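Local structure of single-stranded DNA-binding protein (5ODK) at residues A[26-31]-A[51-56]; A[90-95]-A[109-114]; A[119-124]-A[137-142]; A[145-150]-A[167-172]. The protein probably binds single-stranded DNA during replication of Enterobacter phage Enc34, through an OB fold. All coordinates share one frame; numbering follows the deposited sequence. Where two conformers were deposited one is given.

Contact 1: A[26-31]-A[51-56]; sequences SNVRCS and ITLLMP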
# COMPACT_ATOMS: atom_id res chain seq x y z
N SER A 26 -3.24 -2.52 7.92
CA SER A 26 -4.64 -2.82 8.19
C SER A 26 -5.42 -1.58 8.51
O SER A 26 -4.90 -0.68 9.20
CB SER A 26 -4.78 -3.84 9.29
OG SER A 26 -4.03 -5.02 9.00
N ASN A 27 -6.67 -1.52 8.05
CA ASN A 27 -7.58 -0.44 8.42
C ASN A 27 -7.05 0.92 8.02
O ASN A 27 -6.76 1.81 8.84
CB ASN A 27 -7.90 -0.56 9.91
CG ASN A 27 -8.41 -1.93 10.27
OD1 ASN A 27 -9.38 -2.41 9.64
ND2 ASN A 27 -7.74 -2.60 11.22
N VAL A 28 -6.93 1.06 6.71
CA VAL A 28 -6.47 2.30 6.05
C VAL A 28 -7.53 2.72 5.04
O VAL A 28 -8.31 1.87 4.57
CB VAL A 28 -5.10 2.12 5.40
CG1 VAL A 28 -4.07 1.78 6.47
CG2 VAL A 28 -5.12 1.06 4.31
N ARG A 29 -7.57 4.00 4.71
CA ARG A 29 -8.58 4.46 3.77
C ARG A 29 -7.99 4.49 2.38
O ARG A 29 -6.89 4.96 2.17
CB ARG A 29 -9.12 5.84 4.19
CG ARG A 29 -10.48 6.21 3.65
CD ARG A 29 -11.04 7.43 4.36
NE ARG A 29 -12.34 7.74 3.84
CZ ARG A 29 -13.00 8.84 4.09
NH1 ARG A 29 -12.48 9.78 4.88
NH2 ARG A 29 -14.17 9.03 3.53
N CYS A 30 -8.71 3.98 1.40
CA CYS A 30 -8.13 3.99 0.09
C CYS A 30 -8.55 5.18 -0.75
O CYS A 30 -9.58 5.82 -0.53
CB CYS A 30 -8.38 2.72 -0.67
SG CYS A 30 -9.94 2.62 -1.47
N SER A 31 -7.72 5.42 -1.75
CA SER A 31 -7.86 6.53 -2.66
C SER A 31 -7.36 6.06 -4.04
O SER A 31 -6.45 5.24 -4.15
CB SER A 31 -7.01 7.64 -2.06
OG SER A 31 -6.96 8.74 -2.89
N ILE A 51 -3.12 1.65 -6.09
CA ILE A 51 -3.97 2.22 -5.08
C ILE A 51 -3.13 3.18 -4.24
O ILE A 51 -1.89 3.02 -4.16
CB ILE A 51 -4.59 1.10 -4.18
CG1 ILE A 51 -5.85 1.56 -3.46
CG2 ILE A 51 -3.53 0.55 -3.22
CD1 ILE A 51 -6.66 0.38 -2.92
N THR A 52 -3.80 4.15 -3.63
CA THR A 52 -3.22 4.97 -2.59
C THR A 52 -3.90 4.56 -1.28
O THR A 52 -5.12 4.37 -1.22
CB THR A 52 -3.40 6.46 -2.91
OG1 THR A 52 -2.61 6.77 -4.06
CG2 THR A 52 -2.95 7.32 -1.72
N LEU A 53 -3.10 4.45 -0.23
CA LEU A 53 -3.58 4.07 1.11
C LEU A 53 -3.31 5.23 2.04
O LEU A 53 -2.18 5.72 2.12
CB LEU A 53 -2.90 2.81 1.59
CG LEU A 53 -2.98 1.62 0.64
CD1 LEU A 53 -2.10 0.49 1.14
CD2 LEU A 53 -4.40 1.10 0.44
N LEU A 54 -4.35 5.69 2.74
CA LEU A 54 -4.25 6.76 3.69
C LEU A 54 -4.26 6.13 5.06
O LEU A 54 -5.28 5.56 5.51
CB LEU A 54 -5.41 7.71 3.50
CG LEU A 54 -5.52 8.31 2.11
CD1 LEU A 54 -6.77 9.15 2.02
CD2 LEU A 54 -4.29 9.12 1.72
N MET A 55 -3.12 6.18 5.74
CA MET A 55 -2.93 5.42 6.96
C MET A 55 -2.92 6.39 8.16
O MET A 55 -1.98 7.18 8.31
CB MET A 55 -1.63 4.63 6.84
CG MET A 55 -1.36 3.75 8.02
SD MET A 55 -0.05 2.57 7.66
CE MET A 55 1.39 3.60 7.80
N PRO A 56 -3.96 6.37 9.02
CA PRO A 56 -4.00 7.32 10.16
C PRO A 56 -2.78 7.21 11.06
O PRO A 56 -2.45 6.14 11.58
CB PRO A 56 -5.28 6.96 10.87
CG PRO A 56 -6.17 6.44 9.78
CD PRO A 56 -5.25 5.67 8.87

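Contact 2: A[90-95]-A[109-114]; sequences LFIKDG and WVISAR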
# COMPACT_ATOMS: atom_id res chain seq x y z
N LEU A 90 10.32 7.93 -2.05
CA LEU A 90 9.78 6.76 -1.36
C LEU A 90 8.28 6.62 -1.62
O LEU A 90 7.58 7.60 -1.84
CB LEU A 90 10.02 6.86 0.16
CG LEU A 90 11.45 7.04 0.63
CD1 LEU A 90 11.48 7.22 2.15
CD2 LEU A 90 12.32 5.90 0.16
N PHE A 91 7.80 5.39 -1.45
CA PHE A 91 6.37 5.12 -1.65
C PHE A 91 5.48 5.64 -0.52
O PHE A 91 4.26 5.55 -0.63
CB PHE A 91 6.11 3.61 -1.84
CG PHE A 91 6.43 2.74 -0.64
CD1 PHE A 91 5.52 2.60 0.38
CD2 PHE A 91 7.63 2.03 -0.56
CE1 PHE A 91 5.79 1.78 1.46
CE2 PHE A 91 7.89 1.21 0.51
CZ PHE A 91 6.95 1.06 1.52
N ILE A 92 6.09 6.09 0.59
CA ILE A 92 5.33 6.58 1.75
C ILE A 92 5.70 8.04 1.95
O ILE A 92 6.88 8.38 1.95
CB ILE A 92 5.55 5.73 3.00
CG1 ILE A 92 4.68 6.22 4.17
CG2 ILE A 92 7.02 5.62 3.39
CD1 ILE A 92 4.58 5.25 5.34
N LYS A 93 4.69 8.88 2.11
CA LYS A 93 4.85 10.31 2.26
C LYS A 93 4.00 10.83 3.41
O LYS A 93 3.10 10.14 3.92
CB LYS A 93 4.48 11.03 0.93
CG LYS A 93 5.50 10.74 -0.17
CD LYS A 93 5.30 11.40 -1.53
CE LYS A 93 6.55 11.21 -2.39
NZ LYS A 93 6.37 11.81 -3.72
N ASP A 94 4.32 12.03 3.88
CA ASP A 94 3.65 12.64 5.02
C ASP A 94 2.46 13.49 4.55
O ASP A 94 2.64 14.52 3.91
CB ASP A 94 4.68 13.49 5.77
CG ASP A 94 4.14 14.09 7.05
OD1 ASP A 94 2.92 14.20 7.24
OD2 ASP A 94 4.98 14.55 7.83
N GLY A 95 1.25 13.02 4.86
CA GLY A 95 0.07 13.74 4.47
C GLY A 95 -0.08 15.16 5.00
O GLY A 95 -0.76 15.97 4.41
N TRP A 109 -0.32 9.06 6.92
CA TRP A 109 0.75 8.64 6.03
C TRP A 109 0.09 8.25 4.71
O TRP A 109 -0.98 7.63 4.71
CB TRP A 109 1.53 7.44 6.58
CG TRP A 109 2.15 7.71 7.93
CD1 TRP A 109 1.78 7.14 9.15
CD2 TRP A 109 3.16 8.62 8.21
NE1 TRP A 109 2.54 7.64 10.14
CE2 TRP A 109 3.40 8.57 9.61
CE3 TRP A 109 3.92 9.48 7.42
CZ2 TRP A 109 4.36 9.36 10.23
CZ3 TRP A 109 4.86 10.27 8.03
CH2 TRP A 109 5.08 10.21 9.43
N VAL A 110 0.73 8.60 3.59
CA VAL A 110 0.16 8.34 2.25
C VAL A 110 1.05 7.34 1.58
O VAL A 110 2.21 7.64 1.29
CB VAL A 110 0.05 9.64 1.43
CG1 VAL A 110 -0.58 9.38 0.07
CG2 VAL A 110 -0.74 10.69 2.22
N ILE A 111 0.51 6.16 1.29
CA ILE A 111 1.25 5.09 0.66
C ILE A 111 0.76 4.90 -0.76
O ILE A 111 -0.46 4.76 -0.98
CB ILE A 111 1.10 3.78 1.45
CG1 ILE A 111 1.84 3.87 2.79
CG2 ILE A 111 1.54 2.58 0.65
CD1 ILE A 111 1.45 2.79 3.77
N SER A 112 1.68 4.82 -1.72
CA SER A 112 1.34 4.49 -3.10
C SER A 112 1.90 3.14 -3.43
O SER A 112 3.08 2.87 -3.20
CB SER A 112 1.98 5.53 -4.01
OG SER A 112 1.57 6.81 -3.61
N ALA A 113 1.06 2.25 -3.95
CA ALA A 113 1.49 0.89 -4.29
C ALA A 113 0.94 0.57 -5.67
O ALA A 113 -0.18 0.96 -6.02
CB ALA A 113 1.03 -0.10 -3.24
N ARG A 114 1.71 -0.18 -6.44
CA ARG A 114 1.35 -0.53 -7.83
C ARG A 114 1.80 -1.93 -8.14
O ARG A 114 2.64 -2.53 -7.45
CB ARG A 114 1.99 0.45 -8.82
CG ARG A 114 1.75 1.94 -8.61
CD ARG A 114 2.75 2.78 -9.40
NE ARG A 114 2.50 2.77 -10.82
CZ ARG A 114 3.36 3.22 -11.76
NH1 ARG A 114 4.57 3.68 -11.44
NH2 ARG A 114 3.00 3.19 -13.04

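Contact 3: A[119-124]-A[137-142]; sequences PDVLNM and EEIYGG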
# COMPACT_ATOMS: atom_id res chain seq x y z
N PRO A 119 -3.62 -7.56 -8.11
CA PRO A 119 -3.55 -8.09 -6.73
C PRO A 119 -4.76 -8.94 -6.39
O PRO A 119 -5.78 -8.88 -7.11
CB PRO A 119 -3.55 -6.85 -5.86
CG PRO A 119 -4.19 -5.81 -6.71
CD PRO A 119 -3.84 -6.11 -8.15
N ASP A 120 -4.66 -9.74 -5.35
CA ASP A 120 -5.85 -10.36 -4.82
C ASP A 120 -6.76 -9.23 -4.40
O ASP A 120 -6.31 -8.27 -3.75
CB ASP A 120 -5.57 -11.24 -3.60
CG ASP A 120 -4.74 -12.45 -3.89
OD1 ASP A 120 -4.38 -12.76 -5.02
OD2 ASP A 120 -4.41 -13.15 -2.91
N VAL A 121 -8.05 -9.32 -4.73
CA VAL A 121 -9.04 -8.32 -4.33
C VAL A 121 -10.16 -9.05 -3.62
O VAL A 121 -10.88 -9.85 -4.26
CB VAL A 121 -9.60 -7.55 -5.54
CG1 VAL A 121 -10.61 -6.52 -5.09
CG2 VAL A 121 -8.48 -6.89 -6.32
N LEU A 122 -10.30 -8.80 -2.32
CA LEU A 122 -11.24 -9.52 -1.50
C LEU A 122 -12.34 -8.57 -1.03
O LEU A 122 -12.08 -7.44 -0.62
CB LEU A 122 -10.55 -10.15 -0.30
CG LEU A 122 -9.28 -10.99 -0.56
CD1 LEU A 122 -8.80 -11.56 0.78
CD2 LEU A 122 -9.38 -12.08 -1.58
N ASN A 123 -13.57 -9.08 -1.10
CA ASN A 123 -14.71 -8.37 -0.58
C ASN A 123 -14.74 -8.44 0.95
O ASN A 123 -13.87 -9.04 1.58
CB ASN A 123 -16.00 -8.87 -1.28
CG ASN A 123 -16.42 -10.27 -0.86
OD1 ASN A 123 -15.91 -10.84 0.10
ND2 ASN A 123 -17.39 -10.82 -1.60
N MET A 124 -15.76 -7.84 1.54
CA MET A 124 -15.85 -7.78 2.98
C MET A 124 -15.93 -9.15 3.66
O MET A 124 -15.59 -9.29 4.84
CB MET A 124 -17.04 -6.93 3.35
CG MET A 124 -17.05 -6.50 4.79
SD MET A 124 -18.31 -5.25 5.02
CE MET A 124 -17.41 -3.95 4.28
N GLU A 137 -16.85 -1.42 -8.11
CA GLU A 137 -17.95 -1.06 -7.22
C GLU A 137 -17.64 -1.34 -5.75
O GLU A 137 -18.04 -0.56 -4.86
CB GLU A 137 -19.20 -1.90 -7.54
CG GLU A 137 -19.99 -1.51 -8.74
CD GLU A 137 -21.31 -2.24 -8.84
OE1 GLU A 137 -21.53 -3.28 -8.17
OE2 GLU A 137 -22.13 -1.76 -9.63
N GLU A 138 -16.98 -2.47 -5.49
CA GLU A 138 -16.73 -2.93 -4.12
C GLU A 138 -15.75 -2.00 -3.41
O GLU A 138 -15.95 -1.63 -2.25
CB GLU A 138 -16.14 -4.36 -4.12
CG GLU A 138 -15.79 -5.00 -2.76
CD GLU A 138 -16.97 -5.60 -2.05
OE1 GLU A 138 -18.01 -5.83 -2.72
OE2 GLU A 138 -16.85 -5.83 -0.83
N ILE A 139 -14.65 -1.71 -4.08
CA ILE A 139 -13.55 -0.94 -3.46
C ILE A 139 -13.43 0.41 -4.18
O ILE A 139 -12.76 0.56 -5.19
CB ILE A 139 -12.25 -1.78 -3.40
CG1 ILE A 139 -12.50 -3.01 -2.51
CG2 ILE A 139 -11.10 -0.94 -2.86
CD1 ILE A 139 -11.40 -4.02 -2.52
N TYR A 140 -14.11 1.40 -3.63
CA TYR A 140 -14.16 2.73 -4.18
C TYR A 140 -13.27 3.64 -3.33
O TYR A 140 -13.11 3.40 -2.14
CB TYR A 140 -15.62 3.23 -4.24
CG TYR A 140 -16.33 3.12 -2.91
CD1 TYR A 140 -16.99 1.96 -2.55
CD2 TYR A 140 -16.27 4.14 -1.98
CE1 TYR A 140 -17.55 1.81 -1.30
CE2 TYR A 140 -16.84 4.01 -0.73
CZ TYR A 140 -17.48 2.84 -0.39
OH TYR A 140 -18.03 2.70 0.84
N GLY A 141 -12.81 4.74 -3.92
CA GLY A 141 -12.01 5.70 -3.17
C GLY A 141 -12.85 6.24 -2.03
O GLY A 141 -13.97 6.71 -2.24
N GLY A 142 -12.31 6.16 -0.81
CA GLY A 142 -13.02 6.57 0.38
C GLY A 142 -13.39 5.43 1.31
O GLY A 142 -13.66 5.67 2.47
O HOH W 1 -19.04 -9.03 -3.31

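Contact 4: A[145-150]-A[167-172]; sequences VSSVIR and LSVLKR. With PO4 (phosphate ion), chain D.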
# COMPACT_ATOMS: atom_id res chain seq x y z
N VAL A 145 -9.85 -0.36 3.81
CA VAL A 145 -9.26 -1.61 3.36
C VAL A 145 -8.14 -2.04 4.27
O VAL A 145 -7.66 -1.26 5.11
CB VAL A 145 -8.72 -1.50 1.91
CG1 VAL A 145 -9.84 -1.08 0.96
CG2 VAL A 145 -7.54 -0.55 1.80
N SER A 146 -7.67 -3.26 4.07
CA SER A 146 -6.37 -3.71 4.53
C SER A 146 -5.63 -4.21 3.32
O SER A 146 -6.23 -4.73 2.39
CB SER A 146 -6.49 -4.80 5.59
OG SER A 146 -7.16 -4.28 6.70
N SER A 147 -4.33 -4.03 3.27
CA SER A 147 -3.58 -4.33 2.06
C SER A 147 -2.23 -4.93 2.38
O SER A 147 -1.58 -4.50 3.35
CB SER A 147 -3.42 -3.05 1.24
OG SER A 147 -2.66 -3.21 0.06
N VAL A 148 -1.79 -5.87 1.57
CA VAL A 148 -0.44 -6.41 1.63
C VAL A 148 0.38 -5.83 0.49
O VAL A 148 -0.02 -5.88 -0.69
CB VAL A 148 -0.40 -7.95 1.62
CG1 VAL A 148 1.03 -8.44 1.68
CG2 VAL A 148 -1.19 -8.51 2.78
N ILE A 149 1.53 -5.28 0.89
CA ILE A 149 2.47 -4.65 -0.01
C ILE A 149 3.87 -5.22 0.24
O ILE A 149 4.10 -5.90 1.25
CB ILE A 149 2.48 -3.10 0.16
CG1 ILE A 149 2.95 -2.69 1.57
CG2 ILE A 149 1.09 -2.53 -0.13
CD1 ILE A 149 3.16 -1.21 1.73
N ARG A 150 4.79 -4.94 -0.66
CA ARG A 150 6.20 -5.25 -0.36
C ARG A 150 7.07 -4.27 -1.11
O ARG A 150 6.87 -4.03 -2.29
CB ARG A 150 6.58 -6.68 -0.74
CG ARG A 150 7.90 -7.05 -0.06
CD ARG A 150 8.22 -8.52 -0.14
NE ARG A 150 8.59 -8.92 -1.50
CZ ARG A 150 9.05 -10.13 -1.82
NH1 ARG A 150 9.10 -11.11 -0.90
NH2 ARG A 150 9.43 -10.37 -3.05
N LEU A 167 -0.01 -6.25 -3.54
CA LEU A 167 -0.20 -7.70 -3.65
C LEU A 167 -1.59 -8.17 -3.25
O LEU A 167 -2.08 -9.16 -3.83
CB LEU A 167 0.88 -8.44 -2.89
CG LEU A 167 2.23 -8.07 -3.52
CD1 LEU A 167 3.37 -8.09 -2.57
CD2 LEU A 167 2.52 -8.72 -4.80
N SER A 168 -2.26 -7.47 -2.36
CA SER A 168 -3.65 -7.79 -2.01
C SER A 168 -4.34 -6.58 -1.47
O SER A 168 -3.70 -5.72 -0.84
CB SER A 168 -3.69 -8.94 -1.06
OG SER A 168 -3.27 -8.61 0.22
N VAL A 169 -5.66 -6.50 -1.65
CA VAL A 169 -6.52 -5.50 -1.05
C VAL A 169 -7.76 -6.21 -0.55
O VAL A 169 -8.40 -6.93 -1.33
CB VAL A 169 -6.91 -4.39 -2.02
CG1 VAL A 169 -7.77 -3.35 -1.33
CG2 VAL A 169 -5.66 -3.75 -2.61
N LEU A 170 -8.12 -5.99 0.70
CA LEU A 170 -9.29 -6.56 1.39
C LEU A 170 -10.19 -5.42 1.81
O LEU A 170 -9.77 -4.54 2.55
CB LEU A 170 -8.85 -7.34 2.63
CG LEU A 170 -9.92 -7.73 3.66
CD1 LEU A 170 -10.95 -8.68 3.09
CD2 LEU A 170 -9.31 -8.29 4.93
N LYS A 171 -11.46 -5.45 1.38
CA LYS A 171 -12.41 -4.47 1.83
C LYS A 171 -12.72 -4.68 3.32
O LYS A 171 -12.97 -5.80 3.74
CB LYS A 171 -13.70 -4.53 1.03
CG LYS A 171 -14.65 -3.44 1.47
CD LYS A 171 -15.52 -2.94 0.46
CE LYS A 171 -16.35 -1.77 0.97
NZ LYS A 171 -17.52 -1.81 0.09
N ARG A 172 -12.68 -3.59 4.09
CA ARG A 172 -12.96 -3.62 5.51
C ARG A 172 -14.22 -2.88 5.93
O ARG A 172 -14.95 -3.39 6.78
CB ARG A 172 -11.78 -3.04 6.28
CG ARG A 172 -10.53 -3.88 6.25
CD ARG A 172 -10.62 -5.13 7.08
NE ARG A 172 -10.59 -4.77 8.49
CZ ARG A 172 -10.96 -5.55 9.49
NH1 ARG A 172 -11.42 -6.78 9.27
NH2 ARG A 172 -10.87 -5.06 10.71
P PO4 D . 11.22 -8.07 -5.69
O1 PO4 D . 9.97 -8.41 -5.05
O2 PO4 D . 12.01 -9.38 -5.68
O3 PO4 D . 11.09 -7.49 -7.11
O4 PO4 D . 12.04 -7.06 -4.85
O HOH W 2 -5.19 -7.64 1.86

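Contact 1: A[26-31]-A[51-56]
R29 and S31 meet L54 and T52 as the two hydrogen-bonded pairs of an antiparallel ladder within the curled sheet of the OB fold, with C30 and L53 as the non-hydrogen-bonded pair between them. The R29–L54 pair is closed by R29 N to L54 O (2.9 Å) and by L54 N to R29 O (2.7 Å), the second donor lying in the carbonyl plane of R29. S31 and T52 repeat the exchange, with S31 N bent further from a straight approach to T52 O (N-H...O 144°).

V28, followed outward, shows how the ladder ends. Its CB rests 3.4 Å from L54 O, the carbonyl that R29 N uses. CG1, beside the backbone N and anti to the carbonyl carbon (chi1 -62°), reaches M55 CG at 3.7 Å, while CG2 turns to CB and CD2 of L53. One branched residue thus touches L53 and M55, the side chains before and after L54, whose carbonyl lies against its CB. N27 and V28 both face V145, a G1 bulge where the chain turns a corner between strands 23-26 and 28-34. The side chain of R29 comes near L54 only with its CB; its extended chain carries the guanidinium away to G142 O and E176 O. On the face shared with L53, C30 CB packs against the terminal methyl of I51, CD1, at 3.7 Å.

Contact 2: A[90-95]-A[109-114]
F91, I92, K93 and D94 run along the edge of strand 108-115 in the OB-fold sheet, with strand 92-94 pairing antiparallel to it. Three backbone bonds hold the register. S112 N gives to F91 O at 2.9 Å, nearly straight and in the carbonyl plane, so the pairing begins one residue ahead of the short strand. K93 and V110 exchange the other two, V110 N to K93 O being the straighter at 169°. Between these bonds, CA-H...O contacts run from I111 CA to F91 O and from I92 CA to V110 O.

Apolar contacts occupy the face bearing I92 and I111. I92 CG1, placed anti to the backbone N (chi1 -177°), meets I111 CG1 at 3.9 Å, and its CD1 goes on to W109 CB at 4.0 Å. The F91 ring lies alongside I111 and points the same way, CD1 touching I111 CG2 at 4.0 Å; I67 and I71 of helix 61-76 pack against the same phenylalanine. On the other face, V110 CG2 rests on G95 CA.

The aromatic end is more polar. D94 crosses W109 with its carboxylate plane 54° from the indole, and its OD1 is bridged to K57. Both K57 and K64 also make cation-pi contacts with that indole. K93 O, already bonded to V110 N, sits in the plane of the W109 ring at its edge, 3.7 Å from CE3.

Contact 3: A[119-124]-A[137-142]
The C-terminal end of helix 132-138 and the residue that follows it meet the end of strand 120-122 through E138, I139, V121, N123 and M124. E138 leaves the helix with CG anti to its backbone N and then bends at chi2 (81°), which swings the carboxylate over to the loop after the strand. Its OE2 accepts a long hydrogen bond of 3.3 Å from M124 N. The N-H approaches on the anti side of the carboxylate, 32° out of its plane, and the bond is bent to 143°. N123 CB lies against the same oxygen, 3.2 Å from E138 OE2. The carboxamide of N123 points away, where ND2 donates to E127 OE1; a water that takes a second bond from N123 ND2 at 3.0 Å passes only a weak one on to E138 OE1.

Strand 120-122 runs parallel to strand 159-173 at the border of the OB-fold sheet, so the helix end is docked beside that border. I139, the first residue to leave helical backbone angles, supplies the apolar half of the contact. Its side chain slides past that of V121 in the opposite direction, and CD1 reaches V121 CG1 at 3.7 Å while also approaching L122 O. V169 of strand 159-173 packs against I139 as well. The backbone carbonyl of E138 is taken by K171 NZ of that strand.

Contact 4: A[145-150]-A[167-172]
S146 and V148 form antiparallel hydrogen-bonded pairs with L170 and S168, their strands running at 168° to each other. S146 N and L170 N bond to the opposite carbonyls, L170 N reaching S146 O at 2.8 Å. Beyond this the ladder is disturbed: L167 and S168 both face V148, a classic beta bulge. V148 O consequently accepts two N-H groups, L167 N nearly along the C=O axis and S168 N in the carbonyl plane on a lone pair.

The opposing carbonyl, S168 O, is also gripped twice. V148 N comes from above its plane at 3.1 Å, whereas S147 OG, turned anti to its backbone N (chi1 178°), donates almost head-on at 2.9 Å. S168 OG lies 3.3 Å from V148 CB and is linked by a water to S146 O. On the face of S147, V145 CG1 meets V169 CG1 at 3.8 Å.

R172 CG lies 3.4 Å from S146 OG; bends at chi2 and chi3 then fold the rest of the chain back, and NE bonds to N27 OD1, while S146 OG accepts from N27 N. At the other end L167 CD1 touches R150 CB. R150 bends at chi3, and its NH2 donates to phosphate O1 at 2.9 Å, in the guanidinium plane; NH1 binds S20 O. The phosphate probably came from the crystallisation liquor. The whole is a long, bulged beta hairpin of strands 144-156 and 159-173, built into the curled sheet of an OB fold.

Overall arrangement
From the N terminus, contact 1 closes first, returning strand 49-56 to strand 28-34. After helix 61-76, contact 2 sets strand 92-94 on one side of strand 108-115, whose other side carries strand 49-56 through bonds such as L53 N to I111 O. Contact 3 then closes the loop that holds most of helix 132-138, and contact 4 closes the final hairpin. The four loops follow in series, without nesting or crossing. In space, strand 144-156 joins contact 4 to contact 1 at V28 and V145, and strand 159-173 joins it to contact 3 at D120 and V169. Contacts 2 and 4 meet where F91, I111 and A113 pack on I149.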